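Local coordinates for 70 kDa protein (PDB 4B2N) that cleaves natural rubber with molecular oxygen, acting as a processive dihaem c-type cytochrome dioxygenase, at residues Tyr144-Arg149 / Ser166-Leu171; Glu134-Lys139 / Gly548-Tyr553. All blocks are in the same frame, centred on the assembly; numbering follows the deposited sequence.

Interaction 1: Tyr144-Arg149 / Ser166-Leu171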
ATOM      1  N   TYR A 144      11.365   6.515  10.340  1.00 14.11           N
ATOM      2  CA  TYR A 144      12.579   7.266   9.905  1.00 14.45           C
ATOM      3  C   TYR A 144      12.475   8.688  10.442  1.00 14.20           C
ATOM      4  O   TYR A 144      11.366   9.181  10.636  1.00 17.35           O
ATOM      5  CB  TYR A 144      12.648   7.319   8.381  1.00 13.54           C
ATOM      6  CG  TYR A 144      12.531   5.934   7.799  1.00 13.38           C
ATOM      7  CD1 TYR A 144      11.266   5.366   7.615  1.00 13.13           C
ATOM      8  CD2 TYR A 144      13.680   5.155   7.551  1.00 13.89           C
ATOM      9  CE1 TYR A 144      11.114   4.081   7.126  1.00 13.14           C
ATOM     10  CE2 TYR A 144      13.569   3.864   7.029  1.00 14.37           C
ATOM     11  CZ  TYR A 144      12.263   3.308   6.894  1.00 14.75           C
ATOM     12  OH  TYR A 144      12.098   2.037   6.420  1.00 17.54           O
ATOM     13  N   PRO A 145      13.619   9.385  10.597  1.00 15.85           N
ATOM     14  CA  PRO A 145      13.615  10.840  10.779  1.00 15.92           C
ATOM     15  C   PRO A 145      12.928  11.469   9.598  1.00 15.15           C
ATOM     16  O   PRO A 145      13.149  11.112   8.419  1.00 14.90           O
ATOM     17  CB  PRO A 145      15.106  11.244  10.909  1.00 17.03           C
ATOM     18  CG  PRO A 145      15.900  10.018  10.598  1.00 18.09           C
ATOM     19  CD  PRO A 145      14.982   8.791  10.545  1.00 16.85           C
ATOM     20  N   ALA A 146      11.969  12.300   9.927  1.00 15.16           N
ATOM     21  CA  ALA A 146      11.139  12.900   8.887  1.00 16.18           C
ATOM     22  C   ALA A 146      11.917  13.978   8.151  1.00 16.34           C
ATOM     23  O   ALA A 146      12.730  14.637   8.734  1.00 14.71           O
ATOM     24  CB  ALA A 146       9.874  13.532   9.547  1.00 17.29           C
ATOM     25  N   PRO A 147      11.626  14.172   6.852  1.00 16.30           N
ATOM     26  CA  PRO A 147      12.221  15.261   6.108  1.00 18.87           C
ATOM     27  C   PRO A 147      11.415  16.575   6.240  1.00 18.52           C
ATOM     28  O   PRO A 147      11.701  17.511   5.535  1.00 24.10           O
ATOM     29  CB  PRO A 147      12.138  14.760   4.649  1.00 17.65           C
ATOM     30  CG  PRO A 147      10.903  13.936   4.662  1.00 17.57           C
ATOM     31  CD  PRO A 147      10.644  13.443   6.063  1.00 17.08           C
ATOM     32  N   PHE A 148      10.432  16.637   7.133  1.00 17.56           N
ATOM     33  CA  PHE A 148       9.748  17.860   7.387  1.00 15.33           C
ATOM     34  C   PHE A 148       9.603  17.985   8.914  1.00 14.49           C
ATOM     35  O   PHE A 148       9.843  17.008   9.650  1.00 14.69           O
ATOM     36  CB  PHE A 148       8.369  17.927   6.739  1.00 15.04           C
ATOM     37  CG  PHE A 148       7.538  16.692   6.953  1.00 16.44           C
ATOM     38  CD1 PHE A 148       7.590  15.628   6.003  1.00 16.77           C
ATOM     39  CD2 PHE A 148       6.667  16.606   8.032  1.00 17.27           C
ATOM     40  CE1 PHE A 148       6.799  14.461   6.198  1.00 18.05           C
ATOM     41  CE2 PHE A 148       5.872  15.434   8.231  1.00 19.16           C
ATOM     42  CZ  PHE A 148       5.981  14.379   7.334  1.00 17.22           C
ATOM     43  N   ARG A 149       9.195  19.164   9.336  1.00 13.38           N
ATOM     44  CA  ARG A 149       8.988  19.429  10.786  1.00 13.62           C
ATOM     45  C   ARG A 149       7.638  18.732  11.076  1.00 13.53           C
ATOM     46  O   ARG A 149       6.636  18.947  10.349  1.00 13.75           O
ATOM     47  CB  ARG A 149       8.906  20.931  11.047  1.00 15.38           C
ATOM     48  CG  ARG A 149       8.610  21.292  12.490  1.00 16.85           C
ATOM     49  CD  ARG A 149       8.412  22.791  12.591  1.00 18.37           C
ATOM     50  NE  ARG A 149       7.952  22.973  13.909  1.00 24.69           N
ATOM     51  CZ  ARG A 149       6.697  23.210  14.211  1.00 20.00           C
ATOM     52  NH1 ARG A 149       5.781  23.412  13.254  1.00 20.00           N
ATOM     53  NH2 ARG A 149       6.429  23.316  15.497  1.00 23.76           N
ATOM     54  N   SER A 166       7.176  21.725  20.509  1.00 15.54           N
ATOM     55  CA  SER A 166       8.591  21.616  20.205  1.00 16.69           C
ATOM     56  C   SER A 166       9.142  20.196  20.107  1.00 16.58           C
ATOM     57  O   SER A 166      10.300  20.025  19.712  1.00 18.45           O
ATOM     58  CB  SER A 166       9.375  22.449  21.207  1.00 17.04           C
ATOM     59  OG  SER A 166       9.261  21.817  22.452  1.00 15.96           O
ATOM     60  N   GLY A 167       8.322  19.149  20.313  1.00 14.83           N
ATOM     61  CA  GLY A 167       8.786  17.782  20.072  1.00 14.82           C
ATOM     62  C   GLY A 167       8.691  17.472  18.556  1.00 13.37           C
ATOM     63  O   GLY A 167       7.998  18.183  17.837  1.00 13.56           O
ATOM     64  N   GLN A 168       9.454  16.473  18.091  1.00 12.79           N
ATOM     65  CA  GLN A 168       9.446  16.022  16.725  1.00 13.15           C
ATOM     66  C   GLN A 168       9.115  14.535  16.719  1.00 13.59           C
ATOM     67  O   GLN A 168       9.726  13.738  17.479  1.00 13.46           O
ATOM     68  CB  GLN A 168      10.860  16.268  16.075  1.00 12.83           C
ATOM     69  CG  GLN A 168      11.112  15.585  14.705  1.00 13.04           C
ATOM     70  CD  GLN A 168      10.530  16.419  13.566  1.00 12.86           C
ATOM     71  OE1 GLN A 168       9.815  17.441  13.806  1.00 12.85           O
ATOM     72  NE2 GLN A 168      10.685  15.911  12.325  1.00 12.52           N
ATOM     73  N   LEU A 169       8.289  14.144  15.742  1.00 13.75           N
ATOM     74  CA  LEU A 169       7.924  12.783  15.536  1.00 12.83           C
ATOM     75  C   LEU A 169       8.614  12.225  14.314  1.00 12.48           C
ATOM     76  O   LEU A 169       8.880  12.976  13.379  1.00 12.38           O
ATOM     77  CB  LEU A 169       6.389  12.643  15.261  1.00 12.26           C
ATOM     78  CG  LEU A 169       5.468  13.195  16.366  1.00 12.01           C
ATOM     79  CD1 LEU A 169       4.093  13.507  15.759  1.00 11.33           C
ATOM     80  CD2 LEU A 169       5.439  12.167  17.505  1.00 12.04           C
ATOM     81  N   PRO A 170       8.891  10.901  14.301  1.00 13.08           N
ATOM     82  CA  PRO A 170       9.419  10.313  13.054  1.00 12.82           C
ATOM     83  C   PRO A 170       8.419  10.326  11.931  1.00 13.44           C
ATOM     84  O   PRO A 170       7.185  10.399  12.175  1.00 14.90           O
ATOM     85  CB  PRO A 170       9.608   8.824  13.412  1.00 14.28           C
ATOM     86  CG  PRO A 170       9.741   8.775  14.865  1.00 17.09           C
ATOM     87  CD  PRO A 170       8.824   9.898  15.382  1.00 14.67           C
ATOM     88  N   LEU A 171       8.892  10.178  10.685  1.00 12.62           N
ATOM     89  CA  LEU A 171       8.032  10.027   9.549  1.00 12.18           C
ATOM     90  C   LEU A 171       7.167   8.839   9.818  1.00 12.49           C
ATOM     91  O   LEU A 171       7.682   7.789  10.207  1.00 14.53           O
ATOM     92  CB  LEU A 171       8.887   9.690   8.341  1.00 12.60           C
ATOM     93  CG  LEU A 171       8.157   9.471   7.034  1.00 12.10           C
ATOM     94  CD1 LEU A 171       7.323  10.673   6.557  1.00 13.75           C
ATOM     95  CD2 LEU A 171       9.227   8.981   6.028  1.00 12.69           C
TER
HETATM   96  O   HOH W   1      11.260  12.970  12.530  1.00 15.92           O
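The backbones of Tyr144 and Leu171 meet where Leu171 N donates to Tyr144 O at 2.7 Å, and the two segments run antiparallel from there. Ala146 CA lies 4.3 Å from Leu171 CA, but Arg149 CA is 6.9 Å from Gln168 CA, and the Gln168 side chain spans this wider part. Its CG is anti to the backbone N (chi1 168°) and the chain turns about its CB-CG bond (chi2 83°), swinging the amide round to the other backbone. NE2 gives Phe148 O a fairly straight bond of 3.0 Å lying in both the amide and the carbonyl plane, while OE1 accepts from Asn150 N, so the amide is held flat at both ends. A water sits between, accepting from Ala146 N and Gln168 NE2 and donating to Leu169 O. Beyond the NE2 end of the amide, Ala146 CB packs on Leu171 CB at 4.1 Å. Phe148 crosses the Leu171 side chain at about a right angle, its ring atom CE1 3.8 Å from Leu171 CD1. Tyr144 OH goes elsewhere, to Asn213. This is the mouth of a small antiparallel beta hairpin, strands 151-152 and 167-168, where a side-chain amide and a water carry on the pairing once the strands separate.

Interaction 2: Glu134-Lys139 / Gly548-Tyr553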
ATOM      1  N   GLU A 134      14.314   9.817  20.560  1.00 16.45           N
ATOM      2  CA  GLU A 134      13.680  10.084  19.288  1.00 17.68           C
ATOM      3  C   GLU A 134      14.200   9.077  18.231  1.00 16.75           C
ATOM      4  O   GLU A 134      13.442   8.469  17.467  1.00 16.09           O
ATOM      5  CB  GLU A 134      13.959  11.587  18.974  1.00 20.30           C
ATOM      6  CG  GLU A 134      13.022  12.179  17.955  1.00 24.39           C
ATOM      7  CD  GLU A 134      13.389  13.624  17.645  1.00 22.46           C
ATOM      8  OE1 GLU A 134      13.512  14.466  18.590  1.00 22.26           O
ATOM      9  OE2 GLU A 134      13.526  13.863  16.431  1.00 26.81           O
ATOM     10  N   GLU A 135      15.483   8.756  18.275  1.00 17.05           N
ATOM     11  CA  GLU A 135      16.004   7.710  17.415  1.00 16.31           C
ATOM     12  C   GLU A 135      15.464   6.317  17.734  1.00 16.68           C
ATOM     13  O   GLU A 135      15.221   5.526  16.831  1.00 15.29           O
ATOM     14  CB  GLU A 135      17.530   7.689  17.473  1.00 19.18           C
ATOM     15  CG  GLU A 135      18.134   6.551  16.636  1.00 21.53           C
ATOM     16  CD  GLU A 135      19.663   6.671  16.533  1.00 25.25           C
ATOM     17  OE1 GLU A 135      20.383   6.508  17.536  1.00 23.80           O
ATOM     18  OE2 GLU A 135      20.134   7.017  15.454  1.00 27.26           O
ATOM     19  N   GLN A 136      15.383   5.962  19.021  1.00 14.45           N
ATOM     20  CA  GLN A 136      14.820   4.681  19.408  1.00 15.57           C
ATOM     21  C   GLN A 136      13.377   4.477  18.931  1.00 15.33           C
ATOM     22  O   GLN A 136      12.993   3.347  18.582  1.00 13.82           O
ATOM     23  CB  GLN A 136      14.907   4.485  20.953  1.00 16.07           C
ATOM     24  CG  GLN A 136      16.378   4.246  21.351  1.00 16.60           C
ATOM     25  CD  GLN A 136      16.499   3.609  22.729  1.00 17.93           C
ATOM     26  OE1 GLN A 136      17.147   4.150  23.655  1.00 18.32           O
ATOM     27  NE2 GLN A 136      15.924   2.439  22.849  1.00 16.30           N
ATOM     28  N   VAL A 137      12.600   5.576  18.900  1.00 14.14           N
ATOM     29  CA  VAL A 137      11.258   5.455  18.348  1.00 15.13           C
ATOM     30  C   VAL A 137      11.314   4.934  16.917  1.00 14.52           C
ATOM     31  O   VAL A 137      10.583   3.999  16.596  1.00 14.60           O
ATOM     32  CB  VAL A 137      10.437   6.739  18.406  1.00 15.58           C
ATOM     33  CG1 VAL A 137       9.082   6.581  17.688  1.00 14.50           C
ATOM     34  CG2 VAL A 137      10.256   7.140  19.858  1.00 15.76           C
ATOM     35  N   SER A 138      12.144   5.555  16.091  1.00 14.55           N
ATOM     36  CA  SER A 138      12.332   5.176  14.661  1.00 14.37           C
ATOM     37  C   SER A 138      12.784   3.758  14.580  1.00 13.73           C
ATOM     38  O   SER A 138      12.270   2.994  13.777  1.00 14.24           O
ATOM     39  CB  SER A 138      13.395   6.081  14.000  1.00 15.24           C
ATOM     40  OG  SER A 138      12.692   7.244  13.492  1.00 20.40           O
ATOM     41  N   LYS A 139      13.788   3.416  15.377  1.00 13.91           N
ATOM     42  CA  LYS A 139      14.333   2.058  15.311  1.00 13.86           C
ATOM     43  C   LYS A 139      13.284   0.992  15.678  1.00 14.35           C
ATOM     44  O   LYS A 139      13.076   0.044  14.941  1.00 12.75           O
ATOM     45  CB  LYS A 139      15.536   1.916  16.249  1.00 14.27           C
ATOM     46  CG  LYS A 139      16.843   2.464  15.698  1.00 15.39           C
ATOM     47  CD  LYS A 139      17.828   2.539  16.879  1.00 17.38           C
ATOM     48  CE  LYS A 139      19.170   2.977  16.450  1.00 21.27           C
ATOM     49  NZ  LYS A 139      20.013   2.687  17.652  1.00 23.71           N
ATOM     50  N   GLY A 548      19.628  -0.695  26.000  1.00 18.82           N
ATOM     51  CA  GLY A 548      19.908  -2.043  25.518  1.00 17.76           C
ATOM     52  C   GLY A 548      18.851  -2.691  24.650  1.00 18.80           C
ATOM     53  O   GLY A 548      18.976  -3.864  24.318  1.00 17.04           O
ATOM     54  N   LYS A 549      17.786  -1.949  24.310  1.00 17.77           N
ATOM     55  CA  LYS A 549      16.781  -2.464  23.408  1.00 17.31           C
ATOM     56  C   LYS A 549      16.638  -1.564  22.171  1.00 16.97           C
ATOM     57  O   LYS A 549      17.361  -0.589  22.022  1.00 15.72           O
ATOM     58  CB  LYS A 549      15.420  -2.593  24.117  1.00 18.55           C
ATOM     59  CG  LYS A 549      15.499  -3.312  25.475  1.00 17.71           C
ATOM     60  CD  LYS A 549      14.101  -3.500  26.048  1.00 21.56           C
ATOM     61  CE  LYS A 549      14.159  -3.984  27.509  1.00 22.77           C
ATOM     62  NZ  LYS A 549      12.761  -4.093  28.010  1.00 22.72           N
ATOM     63  N   ASN A 550      15.710  -1.924  21.299  1.00 16.71           N
ATOM     64  CA  ASN A 550      15.390  -1.146  20.065  1.00 16.29           C
ATOM     65  C   ASN A 550      16.460  -1.095  19.010  1.00 16.42           C
ATOM     66  O   ASN A 550      16.682  -0.058  18.380  1.00 17.93           O
ATOM     67  CB  ASN A 550      14.923   0.253  20.439  1.00 15.62           C
ATOM     68  CG  ASN A 550      13.677   0.179  21.348  1.00 16.41           C
ATOM     69  OD1 ASN A 550      12.878  -0.705  21.168  1.00 15.77           O
ATOM     70  ND2 ASN A 550      13.544   1.062  22.280  1.00 16.09           N
ATOM     71  N   ALA A 551      17.110  -2.213  18.730  1.00 15.83           N
ATOM     72  CA  ALA A 551      17.785  -2.276  17.465  1.00 16.93           C
ATOM     73  C   ALA A 551      16.740  -2.201  16.345  1.00 17.04           C
ATOM     74  O   ALA A 551      15.651  -2.704  16.503  1.00 18.74           O
ATOM     75  CB  ALA A 551      18.497  -3.629  17.354  1.00 18.63           C
ATOM     76  N   GLY A 552      17.088  -1.633  15.208  1.00 17.13           N
ATOM     77  CA  GLY A 552      16.129  -1.397  14.176  1.00 16.86           C
ATOM     78  C   GLY A 552      16.726  -2.018  12.935  1.00 17.60           C
ATOM     79  O   GLY A 552      17.830  -2.669  12.971  1.00 19.76           O
ATOM     80  N   TYR A 553      16.009  -1.864  11.849  1.00 18.21           N
ATOM     81  CA  TYR A 553      16.569  -2.316  10.548  1.00 16.53           C
ATOM     82  C   TYR A 553      17.425  -1.152  10.058  1.00 16.82           C
ATOM     83  O   TYR A 553      16.977   0.023  10.031  1.00 14.70           O
ATOM     84  CB  TYR A 553      15.476  -2.550   9.495  1.00 18.46           C
ATOM     85  CG  TYR A 553      14.715  -3.869   9.568  1.00 18.61           C
ATOM     86  CD1 TYR A 553      15.033  -4.875  10.533  1.00 17.30           C
ATOM     87  CD2 TYR A 553      13.690  -4.127   8.666  1.00 17.18           C
ATOM     88  CE1 TYR A 553      14.317  -6.045  10.596  1.00 16.96           C
ATOM     89  CE2 TYR A 553      12.955  -5.302   8.743  1.00 16.43           C
ATOM     90  CZ  TYR A 553      13.289  -6.256   9.690  1.00 16.14           C
ATOM     91  OH  TYR A 553      12.623  -7.444   9.680  1.00 17.51           O
TER
HETATM   92  O   HOH W   2      13.785  -0.129  12.379  1.00 16.05           O
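Lys139 O, in the last turn of helix 133-141, is gripped by two groups: a water donates to it at 2.7 Å, and Arg246 NH2 makes a second hydrogen bond. The same water accepts from Tyr553 N at 2.9 Å and so ties the helix to the loop that follows strand 536-538. This is a helix-on-loop contact, made where an irregular chain runs past one side of a helical turn. The backbones come very close here. Gly552 CA stands 4.1 Å from Lys139 CA, and with no side chain in between it rests directly against the helix; Gly552 is also held from the loop side by a backbone hydrogen bond with Thr542.

Two residues before Gly552, Asn550 adopts a left-handed backbone conformation (phi 67°) and reaches over to the helix. Its CG is anti to its own carbonyl carbon (chi1 -59°), which carries the amide in beside Gln136. The two side chains cross at about a right angle, and their amide planes are turned 60° apart, so they do not stack. The other end of the Asn550 amide, OD1, accepts from Arg140 NH1, one residue beyond the helical segment, which restrains the rotation of the group.

Lys139 leaves the helix with its chain extended beyond CG, lying alongside the loop, and its NZ finds Ala543 O. Within the helix, Glu135 OE1 adds a long salt bridge to NZ at 3.8 Å, one turn back. The Asn550 carbonyl points its oxygen at the aliphatic part of the lysine: Lys139 CB is 3.1 Å and Lys139 CD 3.2 Å from Asn550 O.

Helix 133-141 is the common wall. Gln136 and Lys139 serve interaction 2, while Val137 and Ser138 turn to interaction 1, where Val137 CG1 packs on Pro170 CG at 3.6 Å and Ser138 OG lies 3.4 Å from Tyr144 C. Glu134 OE2 also comes to 3.4 Å from Gln168 CG. The centres of the two contacts are 15 Å apart, and along the chain 144-149/166-171 is nested within the long loop that 134-139/548-553 closes. Interaction 1 is on the haem side: the side chain of Leu171 is about 9 Å from those of Cys191 and His195, and about 11 Å from a bound haem c. Interaction 2 lies away from both haem sites.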